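PDB 6QPS: polysaccharide Lyase Family 6 from Bacteroides cellulosilyticus, which probably cleaves the mannuronic acid-rich stretches of alginate by beta-elimination, as a calcium-binding lyase of a human gut bacterium. Local coordinates for residues I62-K67 / K72-R77; H168-N173 / H453-E458. All blocks are in the same frame, centred on the assembly; numbering follows the deposited sequence.

Contact 1 (I62-K67 / K72-R77); sequences INFTGK and KPIVWR
The carbonyl oxygen of Ile74 faces the rim of the Phe64 ring, lying near the ring plane with O 3.7 Å from Phe64 CZ. The approach is a loose one, to the slightly positive C-H edge of the phenyl group, in a meeting otherwise made mainly by apolar side chains. Further round the same edge, the CG2 branch of Ile74 comes in plane to Phe64 CE1 at 4.0 Å. Trp76 takes a different approach: its six-membered ring turns an edge toward the face of Phe64 in an offset edge-to-face pair, with centroids 6.0 Å apart and planes at 78°. Phe64 and Trp76 leave their strands in opposite directions and slide past one another, which brings Trp76 CB within 3.9 Å of Phe64 CE2. At the far end of the indole, Trp76 CH2 meets the tip of Ile62, whose CD1 lies 3.9 Å away; CG1 of Ile62 points away from its own backbone N (chi1 175°) and carries that methyl out to the indole. The other branch of Ile74 reaches the backbone, with CD1 3.7 Å from Lys67 N. It lies close against Gly66, where a CB would clash with that methyl and the backbone angles by themselves call for glycine. The strands run nearly antiparallel (154°), but with axes 8.7 Å apart side chains fill the space between them, as where two walls of a parallel beta-helix face each other across its interior. Strand 54-67 pairs in parallel with 90-95, and strand 74-78 with 99-111, whose Leu101 touches the side chains of both Phe64 and Trp76. Helix 31-40 closes the layer, setting Leu38 against Ile62, Phe64 and Trp76.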
ATOM      1  N   ILE A  62      -5.992 -19.394 -17.431  1.00 16.46           N
ATOM      2  CA  ILE A  62      -7.286 -19.725 -16.840  1.00 14.20           C
ATOM      3  C   ILE A  62      -8.094 -18.446 -16.674  1.00 14.96           C
ATOM      4  O   ILE A  62      -7.570 -17.413 -16.239  1.00 13.38           O
ATOM      5  CB  ILE A  62      -7.126 -20.496 -15.513  1.00 13.96           C
ATOM      6  CG1 ILE A  62      -8.477 -20.740 -14.837  1.00 16.87           C
ATOM      7  CG2 ILE A  62      -6.177 -19.752 -14.564  1.00 15.61           C
ATOM      8  CD1 ILE A  62      -8.396 -21.663 -13.609  1.00 17.15           C
ATOM      9  N   ASN A  63      -9.361 -18.506 -17.067  1.00 13.57           N
ATOM     10  CA  ASN A  63     -10.289 -17.390 -16.955  1.00 11.13           C
ATOM     11  C   ASN A  63     -11.377 -17.741 -15.953  1.00 12.27           C
ATOM     12  O   ASN A  63     -11.855 -18.876 -15.918  1.00 13.05           O
ATOM     13  CB  ASN A  63     -10.933 -17.092 -18.318  1.00 12.68           C
ATOM     14  CG  ASN A  63      -9.922 -16.707 -19.377  1.00 17.18           C
ATOM     15  OD1 ASN A  63      -9.017 -15.905 -19.124  1.00 16.21           O
ATOM     16  ND2 ASN A  63     -10.077 -17.262 -20.581  1.00 21.17           N
ATOM     17  N   PHE A  64     -11.788 -16.749 -15.167  1.00 11.78           N
ATOM     18  CA  PHE A  64     -12.929 -16.850 -14.256  1.00 10.74           C
ATOM     19  C   PHE A  64     -13.880 -15.745 -14.672  1.00 10.33           C
ATOM     20  O   PHE A  64     -13.584 -14.561 -14.471  1.00 11.83           O
ATOM     21  CB  PHE A  64     -12.470 -16.676 -12.811  1.00 11.70           C
ATOM     22  CG  PHE A  64     -13.563 -16.826 -11.766  1.00  9.67           C
ATOM     23  CD1 PHE A  64     -14.788 -17.425 -12.052  1.00 11.82           C
ATOM     24  CD2 PHE A  64     -13.340 -16.358 -10.479  1.00 12.26           C
ATOM     25  CE1 PHE A  64     -15.772 -17.544 -11.063  1.00 13.74           C
ATOM     26  CE2 PHE A  64     -14.309 -16.483  -9.490  1.00 11.49           C
ATOM     27  CZ  PHE A  64     -15.517 -17.095  -9.781  1.00 12.71           C
ATOM     28  N   THR A  65     -14.995 -16.121 -15.286  1.00 11.37           N
ATOM     29  CA  THR A  65     -15.952 -15.139 -15.769  1.00 10.51           C
ATOM     30  C   THR A  65     -17.374 -15.600 -15.510  1.00 12.98           C
ATOM     31  O   THR A  65     -17.659 -16.787 -15.373  1.00 16.09           O
ATOM     32  CB  THR A  65     -15.738 -14.816 -17.264  1.00 13.24           C
ATOM     33  OG1 THR A  65     -16.538 -13.692 -17.645  1.00 12.62           O
ATOM     34  CG2 THR A  65     -16.073 -15.996 -18.158  1.00 15.49           C
ATOM     35  N   GLY A  66     -18.267 -14.631 -15.444  1.00 13.22           N
ATOM     36  CA  GLY A  66     -19.661 -14.897 -15.171  1.00 14.07           C
ATOM     37  C   GLY A  66     -20.323 -13.639 -14.656  1.00 13.73           C
ATOM     38  O   GLY A  66     -19.687 -12.592 -14.506  1.00 12.75           O
ATOM     39  N   LYS A  67     -21.619 -13.759 -14.378  1.00 15.17           N
ATOM     40  CA  LYS A  67     -22.376 -12.642 -13.807  1.00 17.30           C
ATOM     41  C   LYS A  67     -23.150 -13.087 -12.572  1.00 17.02           C
ATOM     42  O   LYS A  67     -24.274 -13.586 -12.662  1.00 17.55           O
ATOM     43  CB  LYS A  67     -23.267 -11.987 -14.831  1.00 23.73           C
ATOM     44  CG  LYS A  67     -22.532 -11.509 -16.065  1.00 34.49           C
ATOM     45  CD  LYS A  67     -23.500 -11.020 -17.142  1.00 44.93           C
ATOM     46  CE  LYS A  67     -24.623 -12.027 -17.383  1.00 51.80           C
ATOM     47  NZ  LYS A  67     -24.216 -13.082 -18.358  1.00 55.42           N
ATOM     48  N   LYS A  72     -25.513 -12.662  -4.078  1.00 19.07           N
ATOM     49  CA  LYS A  72     -25.413 -14.004  -4.656  1.00 19.75           C
ATOM     50  C   LYS A  72     -24.246 -14.045  -5.616  1.00 17.02           C
ATOM     51  O   LYS A  72     -24.424 -14.229  -6.832  1.00 16.51           O
ATOM     52  CB  LYS A  72     -26.696 -14.369  -5.403  1.00 23.43           C
ATOM     53  CG  LYS A  72     -27.924 -14.497  -4.544  1.00 34.56           C
ATOM     54  CD  LYS A  72     -28.853 -15.552  -5.130  1.00 43.00           C
ATOM     55  CE  LYS A  72     -30.093 -14.916  -5.690  1.00 50.14           C
ATOM     56  NZ  LYS A  72     -30.915 -14.328  -4.592  1.00 55.15           N
ATOM     57  N   PRO A  73     -23.021 -13.868  -5.126  1.00 14.46           N
ATOM     58  CA  PRO A  73     -21.861 -13.979  -6.007  1.00 13.01           C
ATOM     59  C   PRO A  73     -21.663 -15.409  -6.487  1.00 13.33           C
ATOM     60  O   PRO A  73     -22.208 -16.369  -5.930  1.00 15.20           O
ATOM     61  CB  PRO A  73     -20.681 -13.531  -5.133  1.00 14.91           C
ATOM     62  CG  PRO A  73     -21.111 -13.850  -3.733  1.00 18.89           C
ATOM     63  CD  PRO A  73     -22.621 -13.587  -3.724  1.00 18.19           C
ATOM     64  N   ILE A  74     -20.863 -15.528  -7.540  1.00 12.75           N
ATOM     65  CA  ILE A  74     -20.338 -16.814  -8.015  1.00 13.39           C
ATOM     66  C   ILE A  74     -18.984 -17.026  -7.342  1.00 11.66           C
ATOM     67  O   ILE A  74     -18.128 -16.135  -7.387  1.00 11.94           O
ATOM     68  CB  ILE A  74     -20.196 -16.808  -9.552  1.00 12.62           C
ATOM     69  CG1 ILE A  74     -21.561 -16.578 -10.211  1.00 15.26           C
ATOM     70  CG2 ILE A  74     -19.587 -18.105 -10.044  1.00 12.24           C
ATOM     71  CD1 ILE A  74     -21.497 -16.293 -11.726  1.00 15.83           C
ATOM     72  N   VAL A  75     -18.783 -18.189  -6.713  1.00 12.43           N
ATOM     73  CA  VAL A  75     -17.659 -18.396  -5.802  1.00 11.23           C
ATOM     74  C   VAL A  75     -16.752 -19.514  -6.298  1.00 11.57           C
ATOM     75  O   VAL A  75     -17.230 -20.566  -6.729  1.00 14.05           O
ATOM     76  CB  VAL A  75     -18.172 -18.736  -4.384  1.00 13.69           C
ATOM     77  CG1 VAL A  75     -17.006 -19.027  -3.431  1.00 14.97           C
ATOM     78  CG2 VAL A  75     -19.065 -17.615  -3.837  1.00 15.04           C
ATOM     79  N   TRP A  76     -15.442 -19.279  -6.229  1.00 12.67           N
ATOM     80  CA  TRP A  76     -14.416 -20.286  -6.490  1.00 12.41           C
ATOM     81  C   TRP A  76     -13.660 -20.444  -5.181  1.00 11.32           C
ATOM     82  O   TRP A  76     -13.088 -19.470  -4.687  1.00 12.01           O
ATOM     83  CB  TRP A  76     -13.495 -19.805  -7.615  1.00 11.08           C
ATOM     84  CG  TRP A  76     -12.366 -20.749  -7.971  1.00 11.80           C
ATOM     85  CD1 TRP A  76     -12.292 -22.085  -7.716  1.00 14.71           C
ATOM     86  CD2 TRP A  76     -11.151 -20.398  -8.643  1.00 12.04           C
ATOM     87  NE1 TRP A  76     -11.095 -22.592  -8.190  1.00 15.90           N
ATOM     88  CE2 TRP A  76     -10.390 -21.572  -8.777  1.00 13.95           C
ATOM     89  CE3 TRP A  76     -10.652 -19.205  -9.185  1.00 14.58           C
ATOM     90  CZ2 TRP A  76      -9.150 -21.587  -9.396  1.00 15.07           C
ATOM     91  CZ3 TRP A  76      -9.413 -19.231  -9.796  1.00 17.87           C
ATOM     92  CH2 TRP A  76      -8.681 -20.414  -9.894  1.00 16.36           C
ATOM     93  N   ARG A  77     -13.700 -21.636  -4.587  1.00 12.66           N
ATOM     94  CA  ARG A  77     -13.192 -21.801  -3.233  1.00 13.02           C
ATOM     95  C   ARG A  77     -12.656 -23.208  -2.992  1.00 12.03           C
ATOM     96  O   ARG A  77     -12.964 -24.159  -3.715  1.00 12.92           O
ATOM     97  CB  ARG A  77     -14.287 -21.503  -2.196  1.00 12.85           C
ATOM     98  CG  ARG A  77     -15.469 -22.482  -2.184  1.00 15.69           C
ATOM     99  CD  ARG A  77     -16.453 -22.119  -1.060  1.00 19.41           C
ATOM    100  NE  ARG A  77     -17.721 -22.823  -1.150  1.00 26.53           N
ATOM    101  CZ  ARG A  77     -17.932 -24.043  -0.666  1.00 31.06           C
ATOM    102  NH1 ARG A  77     -16.951 -24.707  -0.069  1.00 29.79           N
ATOM    103  NH2 ARG A  77     -19.126 -24.605  -0.782  1.00 34.66           N
TER

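Contact 2 (H168-N173 / H453-E458)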
ATOM      1  N   HIS A 168      -8.618  -9.558   3.828  1.00  8.65           N
ATOM      2  CA  HIS A 168      -8.316 -10.706   4.686  1.00  8.30           C
ATOM      3  C   HIS A 168      -7.380 -11.704   4.007  1.00  9.56           C
ATOM      4  O   HIS A 168      -7.438 -12.905   4.274  1.00 10.85           O
ATOM      5  CB  HIS A 168      -9.586 -11.369   5.218  1.00  8.46           C
ATOM      6  CG  HIS A 168     -10.427 -10.453   6.057  1.00  9.65           C
ATOM      7  ND1 HIS A 168     -11.456  -9.702   5.536  1.00 10.95           N
ATOM      8  CD2 HIS A 168     -10.386 -10.165   7.386  1.00  9.45           C
ATOM      9  CE1 HIS A 168     -12.010  -8.990   6.504  1.00 10.27           C
ATOM     10  NE2 HIS A 168     -11.382  -9.250   7.635  1.00 10.98           N
ATOM     11  N   CYS A 169      -6.449 -11.210   3.193  1.00  9.34           N
ATOM     12  CA  CYS A 169      -5.454 -12.036   2.511  1.00  8.59           C
ATOM     13  C   CYS A 169      -4.082 -11.881   3.163  1.00  9.09           C
ATOM     14  O   CYS A 169      -3.841 -10.963   3.950  1.00 10.59           O
ATOM     15  CB  CYS A 169      -5.368 -11.651   1.031  1.00 10.18           C
ATOM     16  SG  CYS A 169      -6.824 -12.073   0.017  1.00 10.02           S
ATOM     17  N   TYR A 170      -3.182 -12.813   2.841  1.00  8.95           N
ATOM     18  CA  TYR A 170      -1.785 -12.789   3.289  1.00  9.34           C
ATOM     19  C   TYR A 170      -0.905 -12.891   2.056  1.00  9.78           C
ATOM     20  O   TYR A 170      -1.063 -13.831   1.263  1.00 11.53           O
ATOM     21  CB  TYR A 170      -1.519 -13.980   4.211  1.00  9.98           C
ATOM     22  CG  TYR A 170      -0.109 -14.140   4.755  1.00 11.05           C
ATOM     23  CD1 TYR A 170       0.816 -14.927   4.105  1.00 13.85           C
ATOM     24  CD2 TYR A 170       0.279 -13.521   5.929  1.00 12.58           C
ATOM     25  CE1 TYR A 170       2.108 -15.114   4.620  1.00 14.80           C
ATOM     26  CE2 TYR A 170       1.560 -13.692   6.441  1.00 14.76           C
ATOM     27  CZ  TYR A 170       2.468 -14.485   5.774  1.00 12.34           C
ATOM     28  OH  TYR A 170       3.753 -14.642   6.298  1.00 13.05           O
ATOM     29  N   PHE A 171      -0.003 -11.925   1.886  1.00  8.86           N
ATOM     30  CA  PHE A 171       0.886 -11.889   0.729  1.00  8.71           C
ATOM     31  C   PHE A 171       2.308 -11.745   1.243  1.00 10.10           C
ATOM     32  O   PHE A 171       2.622 -10.739   1.887  1.00 10.78           O
ATOM     33  CB  PHE A 171       0.590 -10.685  -0.169  1.00 11.99           C
ATOM     34  CG  PHE A 171      -0.850 -10.544  -0.613  1.00 11.85           C
ATOM     35  CD1 PHE A 171      -1.695  -9.632  -0.008  1.00 16.39           C
ATOM     36  CD2 PHE A 171      -1.339 -11.281  -1.669  1.00 20.20           C
ATOM     37  CE1 PHE A 171      -2.997  -9.469  -0.455  1.00 15.18           C
ATOM     38  CE2 PHE A 171      -2.663 -11.126  -2.103  1.00 19.01           C
ATOM     39  CZ  PHE A 171      -3.472 -10.201  -1.500  1.00 13.65           C
ATOM     40  N   ALA A 172       3.174 -12.720   0.961  1.00  9.96           N
ATOM     41  CA  ALA A 172       4.522 -12.648   1.513  1.00 10.90           C
ATOM     42  C   ALA A 172       5.558 -13.353   0.650  1.00 10.13           C
ATOM     43  O   ALA A 172       5.252 -14.236  -0.157  1.00 10.21           O
ATOM     44  CB  ALA A 172       4.584 -13.242   2.930  1.00 12.23           C
ATOM     45  N   ASN A 173       6.812 -12.959   0.863  1.00 10.33           N
ATOM     46  CA  ASN A 173       7.992 -13.625   0.298  1.00 11.49           C
ATOM     47  C   ASN A 173       8.071 -13.531  -1.222  1.00 12.36           C
ATOM     48  O   ASN A 173       8.457 -14.488  -1.901  1.00 12.67           O
ATOM     49  CB  ASN A 173       8.097 -15.058   0.803  1.00 12.45           C
ATOM     50  CG  ASN A 173       8.142 -15.101   2.325  1.00 13.09           C
ATOM     51  OD1 ASN A 173       9.017 -14.496   2.923  1.00 15.64           O
ATOM     52  ND2 ASN A 173       7.159 -15.724   2.947  1.00 13.37           N
ATOM     53  N   HIS A 453      -4.050 -19.811   7.956  1.00 15.69           N
ATOM     54  CA  HIS A 453      -2.662 -19.858   7.511  1.00 15.69           C
ATOM     55  C   HIS A 453      -1.753 -19.691   8.728  1.00 13.08           C
ATOM     56  O   HIS A 453      -1.738 -18.623   9.359  1.00 13.81           O
ATOM     57  CB  HIS A 453      -2.396 -18.762   6.472  1.00 14.26           C
ATOM     58  CG  HIS A 453      -1.097 -18.930   5.740  1.00 15.12           C
ATOM     59  ND1 HIS A 453      -0.770 -20.087   5.069  1.00 16.36           N
ATOM     60  CD2 HIS A 453      -0.056 -18.079   5.554  1.00 16.00           C
ATOM     61  CE1 HIS A 453       0.421 -19.949   4.510  1.00 19.09           C
ATOM     62  NE2 HIS A 453       0.874 -18.743   4.791  1.00 17.86           N
ATOM     63  N   LYS A 454      -0.954 -20.716   9.027  1.00 15.09           N
ATOM     64  CA  LYS A 454      -0.163 -20.667  10.253  1.00 13.04           C
ATOM     65  C   LYS A 454       0.817 -19.492  10.248  1.00 13.60           C
ATOM     66  O   LYS A 454       1.040 -18.861  11.288  1.00 14.41           O
ATOM     67  CB  LYS A 454       0.556 -21.996  10.488  1.00 22.24           C
ATOM     68  CG  LYS A 454       1.314 -22.045  11.797  1.00 35.16           C
ATOM     69  CD  LYS A 454       2.013 -23.388  12.019  1.00 48.69           C
ATOM     70  CE  LYS A 454       2.834 -23.792  10.820  1.00 51.99           C
ATOM     71  NZ  LYS A 454       4.330 -23.679  11.066  1.00 43.91           N
ATOM     72  N   ALA A 455       1.418 -19.175   9.105  1.00 14.24           N
ATOM     73  CA  ALA A 455       2.378 -18.079   9.088  1.00 14.74           C
ATOM     74  C   ALA A 455       1.710 -16.736   9.375  1.00 13.92           C
ATOM     75  O   ALA A 455       2.350 -15.831   9.917  1.00 15.03           O
ATOM     76  CB  ALA A 455       3.125 -18.026   7.756  1.00 17.59           C
ATOM     77  N   LEU A 456       0.440 -16.553   8.992  1.00 12.43           N
ATOM     78  CA  LEU A 456      -0.278 -15.349   9.408  1.00 12.14           C
ATOM     79  C   LEU A 456      -0.369 -15.287  10.928  1.00 11.46           C
ATOM     80  O   LEU A 456      -0.067 -14.254  11.544  1.00 13.11           O
ATOM     81  CB  LEU A 456      -1.677 -15.345   8.798  1.00 11.73           C
ATOM     82  CG  LEU A 456      -2.700 -14.254   9.143  1.00 13.89           C
ATOM     83  CD1 LEU A 456      -3.338 -14.418  10.519  1.00 15.52           C
ATOM     84  CD2 LEU A 456      -2.083 -12.861   8.992  1.00 15.70           C
ATOM     85  N   LYS A 457      -0.764 -16.398  11.559  1.00 12.21           N
ATOM     86  CA  LYS A 457      -0.919 -16.394  13.008  1.00 11.38           C
ATOM     87  C   LYS A 457       0.411 -16.172  13.702  1.00 12.19           C
ATOM     88  O   LYS A 457       0.481 -15.461  14.709  1.00 11.81           O
ATOM     89  CB  LYS A 457      -1.560 -17.694  13.479  1.00 15.28           C
ATOM     90  CG  LYS A 457      -3.008 -17.834  13.001  1.00 17.61           C
ATOM     91  CD  LYS A 457      -3.675 -19.094  13.531  1.00 31.58           C
ATOM     92  CE  LYS A 457      -3.251 -20.322  12.737  1.00 39.71           C
ATOM     93  NZ  LYS A 457      -4.403 -21.221  12.435  1.00 41.78           N
ATOM     94  N   GLU A 458       1.476 -16.783  13.179  1.00 12.45           N
ATOM     95  CA  GLU A 458       2.800 -16.620  13.762  1.00 12.03           C
ATOM     96  C   GLU A 458       3.277 -15.172  13.647  1.00 11.98           C
ATOM     97  O   GLU A 458       3.814 -14.609  14.613  1.00 12.68           O
ATOM     98  CB  GLU A 458       3.789 -17.582  13.086  1.00 13.13           C
ATOM     99  CG  GLU A 458       3.531 -19.050  13.386  1.00 17.74           C
ATOM    100  CD  GLU A 458       4.311 -20.006  12.494  1.00 23.02           C
ATOM    101  OE1 GLU A 458       5.021 -19.548  11.575  1.00 24.35           O
ATOM    102  OE2 GLU A 458       4.187 -21.232  12.721  1.00 22.09           O
TER
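Tyr170 lays one face of its ring against the first turn of the helix that begins after His453. Over that face sit His453 CD2, 3.6 Å from Tyr170 CD1, and the backbone N of Leu456, 4.0 Å from Tyr170 CE2. The imidazole is tilted rather than stacked, its plane at 55° to the phenol. On the same side of the ring but toward its CD2 edge, Leu456 CB lies 3.9 Å from Tyr170 CD2, while the methyl of Ala455 approaches the polar end, with CB 3.7 Å from Tyr170 OH. That hydroxyl is hydrogen-bonded to OD1 of Asn459, one turn farther along the helix. With an alanine here, Asn459 OD1 would probably lose its phenol partner and a gap would be likely to open between strand and helix under His453 and Leu456. In the next shell, backbone bonds of Tyr170 to Cys135 and Ile137 fix it on the beta-helix wall, and Pro450 touches both Tyr170 and Leu456. His453 is the N-cap residue and rests on Val136; it swings CG anti to its backbone N (chi1 -167°), bringing the imidazole over the phenol. The chemistry is thus mainly apolar and aromatic, with the buried phenol's polar end satisfied by the same helix that its ring packs against, which suggests that at this point the C-terminal helix is seated by packing, together with the directed bond between Tyr170 OH and Asn459.

How the contacts relate
Together the two contacts illustrate how a beta-helix uses both sides of its wall. Contact 1 packs side chains within the coil near the N-terminal end, whereas contact 2 seats the C-terminal helix 454-465 against the outside. Their centres are 24 Å apart and their nearest atoms about 11 Å, so neither touches the other. The link runs through parallel strand pairing: 74-78 with 99-111, then 131-138, then 170-172, so that segments 72-77 and 168-173 belong to the same run of strands. Both lie away from the calcium site of Asn210, Glu213, Glu242 and Glu244, and concern the scaffold rather than the metal centre.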